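Local coordinates for protein phosphotransferase (Brucella abortus, PDB 4QPK) that relays phosphoryl groups as a homodimeric histidine phosphotransferase in the phosphorelay, working with CtrA, that controls cell growth, division and intracellular survival, at residues I113-A118 with A138-P143; K144-L149 with T176-V181. All blocks are in the same frame, centred on the assembly; numbering follows the deposited sequence.

Interaction 1 of 2, residues I113-A118 with A138-P143; sequences IDTGDA and ARVLLP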
# COMPACT_ATOMS: atom_id res chain seq x y z
N ILE B 113 -18.56 5.45 -3.57
CA ILE B 113 -17.64 6.48 -3.09
C ILE B 113 -18.23 7.88 -3.35
O ILE B 113 -18.83 8.13 -4.39
CB ILE B 113 -16.23 6.36 -3.74
CG1 ILE B 113 -15.54 5.06 -3.28
CG2 ILE B 113 -15.35 7.54 -3.35
CD1 ILE B 113 -14.25 4.72 -4.06
N ASP B 114 -18.08 8.75 -2.36
CA ASP B 114 -18.49 10.15 -2.45
C ASP B 114 -17.43 10.92 -3.25
O ASP B 114 -16.27 10.93 -2.87
CB ASP B 114 -18.63 10.70 -1.02
CG ASP B 114 -19.24 12.10 -0.96
OD1 ASP B 114 -18.99 12.92 -1.85
OD2 ASP B 114 -20.00 12.36 -0.00
N THR B 115 -17.81 11.56 -4.35
CA THR B 115 -16.80 12.29 -5.14
C THR B 115 -16.26 13.50 -4.38
O THR B 115 -15.23 14.05 -4.77
CB THR B 115 -17.32 12.76 -6.54
OG1 THR B 115 -18.44 13.65 -6.38
CG2 THR B 115 -17.73 11.56 -7.41
N GLY B 116 -16.94 13.93 -3.32
CA GLY B 116 -16.41 14.98 -2.47
C GLY B 116 -15.12 14.52 -1.80
O GLY B 116 -14.16 15.27 -1.65
N ASP B 117 -15.09 13.26 -1.37
CA ASP B 117 -13.86 12.70 -0.79
C ASP B 117 -12.78 12.57 -1.85
O ASP B 117 -11.59 12.81 -1.58
CB ASP B 117 -14.14 11.33 -0.16
CG ASP B 117 -15.01 11.42 1.08
OD1 ASP B 117 -14.89 12.42 1.82
OD2 ASP B 117 -15.79 10.48 1.32
N ALA B 118 -13.18 12.16 -3.05
CA ALA B 118 -12.23 12.06 -4.15
C ALA B 118 -11.64 13.43 -4.47
O ALA B 118 -10.42 13.57 -4.65
CB ALA B 118 -12.92 11.46 -5.41
N ALA B 138 -20.61 18.46 -9.82
CA ALA B 138 -21.42 18.26 -8.62
C ALA B 138 -20.95 17.08 -7.78
O ALA B 138 -20.59 16.03 -8.32
CB ALA B 138 -22.88 18.07 -9.01
N ARG B 139 -20.95 17.27 -6.47
CA ARG B 139 -20.67 16.19 -5.52
C ARG B 139 -21.73 15.09 -5.65
O ARG B 139 -22.93 15.36 -5.59
CB ARG B 139 -20.65 16.75 -4.10
CG ARG B 139 -20.34 15.74 -3.02
CD ARG B 139 -20.40 16.38 -1.66
NE ARG B 139 -20.09 15.43 -0.60
CZ ARG B 139 -20.24 15.69 0.69
NH1 ARG B 139 -20.70 16.88 1.07
NH2 ARG B 139 -19.93 14.77 1.58
N VAL B 140 -21.30 13.84 -5.81
CA VAL B 140 -22.23 12.75 -6.09
C VAL B 140 -21.71 11.41 -5.54
O VAL B 140 -20.51 11.20 -5.47
CB VAL B 140 -22.49 12.63 -7.62
CG1 VAL B 140 -21.17 12.37 -8.36
CG2 VAL B 140 -23.49 11.54 -7.92
N LEU B 141 -22.61 10.53 -5.10
CA LEU B 141 -22.24 9.16 -4.79
C LEU B 141 -22.25 8.31 -6.06
O LEU B 141 -23.26 8.26 -6.76
CB LEU B 141 -23.19 8.57 -3.74
CG LEU B 141 -23.07 9.17 -2.34
CD1 LEU B 141 -24.26 8.75 -1.49
CD2 LEU B 141 -21.79 8.64 -1.70
N LEU B 142 -21.14 7.64 -6.36
CA LEU B 142 -21.02 6.80 -7.56
C LEU B 142 -20.48 5.43 -7.18
O LEU B 142 -19.91 5.29 -6.10
CB LEU B 142 -20.11 7.46 -8.60
CG LEU B 142 -20.61 8.74 -9.27
CD1 LEU B 142 -19.53 9.36 -10.16
CD2 LEU B 142 -21.89 8.49 -10.08
N PRO B 143 -20.67 4.40 -8.04
CA PRO B 143 -20.08 3.09 -7.72
C PRO B 143 -18.57 3.22 -7.52
O PRO B 143 -17.92 3.98 -8.24
CB PRO B 143 -20.42 2.23 -8.94
CG PRO B 143 -21.70 2.85 -9.45
CD PRO B 143 -21.52 4.34 -9.24
O HOH W 1 -17.41 16.17 -7.26

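Interaction 2 of 2, residues K144-L149 with T176-V181; sequences KNKVKL and TDPRFV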
# COMPACT_ATOMS: atom_id res chain seq x y z
N LYS B 144 -18.05 2.49 -6.53
CA LYS B 144 -16.66 2.68 -6.10
C LYS B 144 -15.67 2.58 -7.24
O LYS B 144 -14.76 3.38 -7.33
CB LYS B 144 -16.30 1.69 -4.99
CG LYS B 144 -16.44 0.22 -5.35
CD LYS B 144 -16.14 -0.70 -4.16
CE LYS B 144 -16.26 -2.17 -4.58
NZ LYS B 144 -16.13 -3.11 -3.44
N ASN B 145 -15.84 1.61 -8.14
CA ASN B 145 -14.85 1.45 -9.19
C ASN B 145 -14.88 2.57 -10.23
O ASN B 145 -13.87 2.82 -10.89
CB ASN B 145 -15.00 0.07 -9.84
CG ASN B 145 -14.46 -1.03 -8.94
OD1 ASN B 145 -13.54 -0.80 -8.16
ND2 ASN B 145 -15.09 -2.20 -8.98
N LYS B 146 -16.02 3.25 -10.38
CA LYS B 146 -16.06 4.41 -11.26
C LYS B 146 -15.27 5.57 -10.65
O LYS B 146 -14.55 6.28 -11.35
CB LYS B 146 -17.51 4.83 -11.54
CG LYS B 146 -18.30 3.72 -12.25
CD LYS B 146 -19.65 4.21 -12.82
CE LYS B 146 -20.45 3.02 -13.36
NZ LYS B 146 -21.80 3.42 -13.84
N VAL B 147 -15.37 5.75 -9.34
CA VAL B 147 -14.60 6.82 -8.70
C VAL B 147 -13.11 6.46 -8.65
O VAL B 147 -12.25 7.33 -8.81
CB VAL B 147 -15.10 7.14 -7.29
CG1 VAL B 147 -14.31 8.32 -6.72
CG2 VAL B 147 -16.61 7.51 -7.33
N LYS B 148 -12.79 5.19 -8.43
CA LYS B 148 -11.38 4.78 -8.50
C LYS B 148 -10.82 4.98 -9.92
O LYS B 148 -9.69 5.44 -10.08
CB LYS B 148 -11.22 3.32 -8.03
CG LYS B 148 -11.60 3.13 -6.55
CD LYS B 148 -11.38 1.68 -6.07
CE LYS B 148 -9.85 1.41 -5.89
NZ LYS B 148 -9.62 0.05 -5.34
N LEU B 149 -11.61 4.68 -10.95
CA LEU B 149 -11.20 4.94 -12.32
C LEU B 149 -10.87 6.44 -12.49
O LEU B 149 -9.82 6.79 -13.02
CB LEU B 149 -12.29 4.52 -13.32
CG LEU B 149 -12.09 5.03 -14.75
CD1 LEU B 149 -10.83 4.43 -15.36
CD2 LEU B 149 -13.32 4.68 -15.59
N THR B 176 -26.26 7.75 -13.04
CA THR B 176 -26.34 6.42 -13.63
C THR B 176 -25.37 6.26 -14.80
O THR B 176 -24.85 5.17 -15.05
CB THR B 176 -27.77 6.10 -14.12
OG1 THR B 176 -28.20 7.12 -15.04
CG2 THR B 176 -28.73 6.06 -12.94
N ASP B 177 -25.11 7.36 -15.50
CA ASP B 177 -24.18 7.33 -16.63
C ASP B 177 -23.19 8.48 -16.55
O ASP B 177 -23.27 9.44 -17.32
CB ASP B 177 -24.93 7.36 -17.96
CG ASP B 177 -25.89 6.19 -18.11
OD1 ASP B 177 -25.46 5.13 -18.61
OD2 ASP B 177 -27.06 6.34 -17.71
N PRO B 178 -22.25 8.39 -15.60
CA PRO B 178 -21.28 9.48 -15.46
C PRO B 178 -20.30 9.58 -16.63
O PRO B 178 -20.01 8.59 -17.29
CB PRO B 178 -20.54 9.12 -14.16
CG PRO B 178 -20.67 7.62 -14.07
CD PRO B 178 -22.03 7.31 -14.62
N ARG B 179 -19.80 10.79 -16.86
CA ARG B 179 -18.73 11.01 -17.82
C ARG B 179 -17.61 11.78 -17.11
O ARG B 179 -17.87 12.76 -16.43
CB ARG B 179 -19.24 11.78 -19.05
CG ARG B 179 -18.14 12.16 -20.03
CD ARG B 179 -18.70 12.67 -21.37
NE ARG B 179 -19.50 13.88 -21.23
CZ ARG B 179 -20.83 13.92 -21.30
NH1 ARG B 179 -21.52 12.81 -21.52
NH2 ARG B 179 -21.48 15.07 -21.16
N PHE B 180 -16.37 11.28 -17.23
CA PHE B 180 -15.22 11.95 -16.65
C PHE B 180 -14.37 12.56 -17.74
O PHE B 180 -14.03 11.90 -18.71
CB PHE B 180 -14.35 10.98 -15.82
CG PHE B 180 -15.12 10.18 -14.81
CD1 PHE B 180 -14.83 8.83 -14.60
CD2 PHE B 180 -16.12 10.78 -14.03
CE1 PHE B 180 -15.52 8.09 -13.66
CE2 PHE B 180 -16.82 10.04 -13.09
CZ PHE B 180 -16.51 8.69 -12.90
N VAL B 181 -13.99 13.82 -17.58
CA VAL B 181 -13.15 14.47 -18.57
C VAL B 181 -11.92 15.04 -17.90
O VAL B 181 -12.01 15.89 -17.02
CB VAL B 181 -13.92 15.59 -19.31
CG1 VAL B 181 -13.08 16.09 -20.48
CG2 VAL B 181 -15.28 15.06 -19.79

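Interaction 1 of 2, residues I113-A118 with A138-P143
A two-stranded antiparallel ribbon running into a capped helix start joins Ile113 and Asp114 to Leu141 and Leu142. Ile113 and Leu142 form the hydrogen-bonded pair: Ile113 N reaches Leu142 O at 2.9 Å, and Leu142 N returns to Ile113 O at 3.1 Å. Asp114 and Leu141, the adjoining non-hydrogen-bonded pair, send their side chains to the other face of the ribbon, where Leu141 CD2 packs against Asp114 CA. Beyond them the backbone pairing goes on as Thr115 N donates to Val140 O. Thr115 also accepts: with chi1 at 60°, OG1 sits between its own backbone N and carbonyl carbon and takes the Val140 N-H at 2.9 Å, while CG2 packs beside Val140 O and CG1.

Asp114 is the N-cap of helix 115-126, its OD1 accepting from Gly116 N at 2.7 Å on the anti side. The same oxygen turns its syn lone pair to Arg139 NE, 3.0 Å away and almost exactly in the guanidinium plane. Arg139 NH2 meets Asp114 OD2 at 2.9 Å from above the carboxylate plane, completing a side-on, two-nitrogen salt bridge with the planes inclined by 30°. Two N-H donors thus hold OD1, which should fix the carboxylate's rotation and favour its charged form. On the ribbon's buried side, Ile113 and Leu142 face helix 144-160. The whole is a short beta ribbon whose first strand passes directly into an N-capped helix, with the cap clamped by an arginine from the opposing chain segment.

Interaction 2 of 2, residues K144-L149 with T176-V181
Phe180 reaches from strand 178-185 to the first turns of helix 144-160, where its ring meets the backbone of Lys146 and the side chain of Leu149. The helix and strand segments run nearly parallel, their axes 13° apart in direction and 10.2 Å apart at closest approach, so side chains must bridge the gap. With CG anti to its own carbonyl carbon (chi1 -51°), Phe180 carries the far end of its ring to the helix. CE1 lies 3.1 Å from Lys146 O and CZ 3.5 Å from the same oxygen; the carbonyl approaches the ring obliquely. Leu149 CD2 comes near the ring plane at the edge, 4.5 Å from Phe180 CE1, a looser apolar contact one helical turn further on.

Lys146 continues the contact toward the start of the strand. Its chain is extended beyond CG and crosses the Pro178 ring at about a right angle, so that the aliphatic CD rests 3.8 Å from Pro178 CG. This course carries NZ past the proline, 4.0 Å from Pro178 CD, and brings it within 3.7 Å of Thr176 O. The nearest carboxylate oxygen of Asp177, OD1, is 6.3 Å from NZ, too far for a salt bridge, so at most a weak long-range attraction could act. Met227 packs on Lys146, Leu149 and Phe180, and Leu142 touches both Pro178 and Phe180, placing this seam in the helix-on-sheet packing of the C-terminal domain, which is structurally similar to the catalytic and ATP-binding domain of histidine kinases but lacks the regions needed to bind ATP. The chemistry implies cohesion chiefly through van der Waals packing and burial, with the Lys146 carbonyl oxygen close against CE1 and CZ of Phe180 and the lysine contributing mainly its methylene chain.

How the interactions relate
Interactions 1 and 2 follow one another along the chain: strand 141-143 of the first leads straight into helix 144-160 of the second, and their centres lie about 9 Å apart. Val147 joins them, its CG1 lying 3.6 Å from Ile113 CG2 and 3.7 Å from Ala118 CB, while CG2 is 3.7 Å from Leu142 CB. Ile113 CD1 also packs 3.6 Å from Lys144 O. The beginning of the helix thus packs against both the two-stranded ribbon and the larger sheet that includes strand 178-185. Beside this packing, Lys144 packs on Asp45 and Lys148 on Ala48 of the second subunit, on the N-terminal helix that also bears the phosphoacceptor His56.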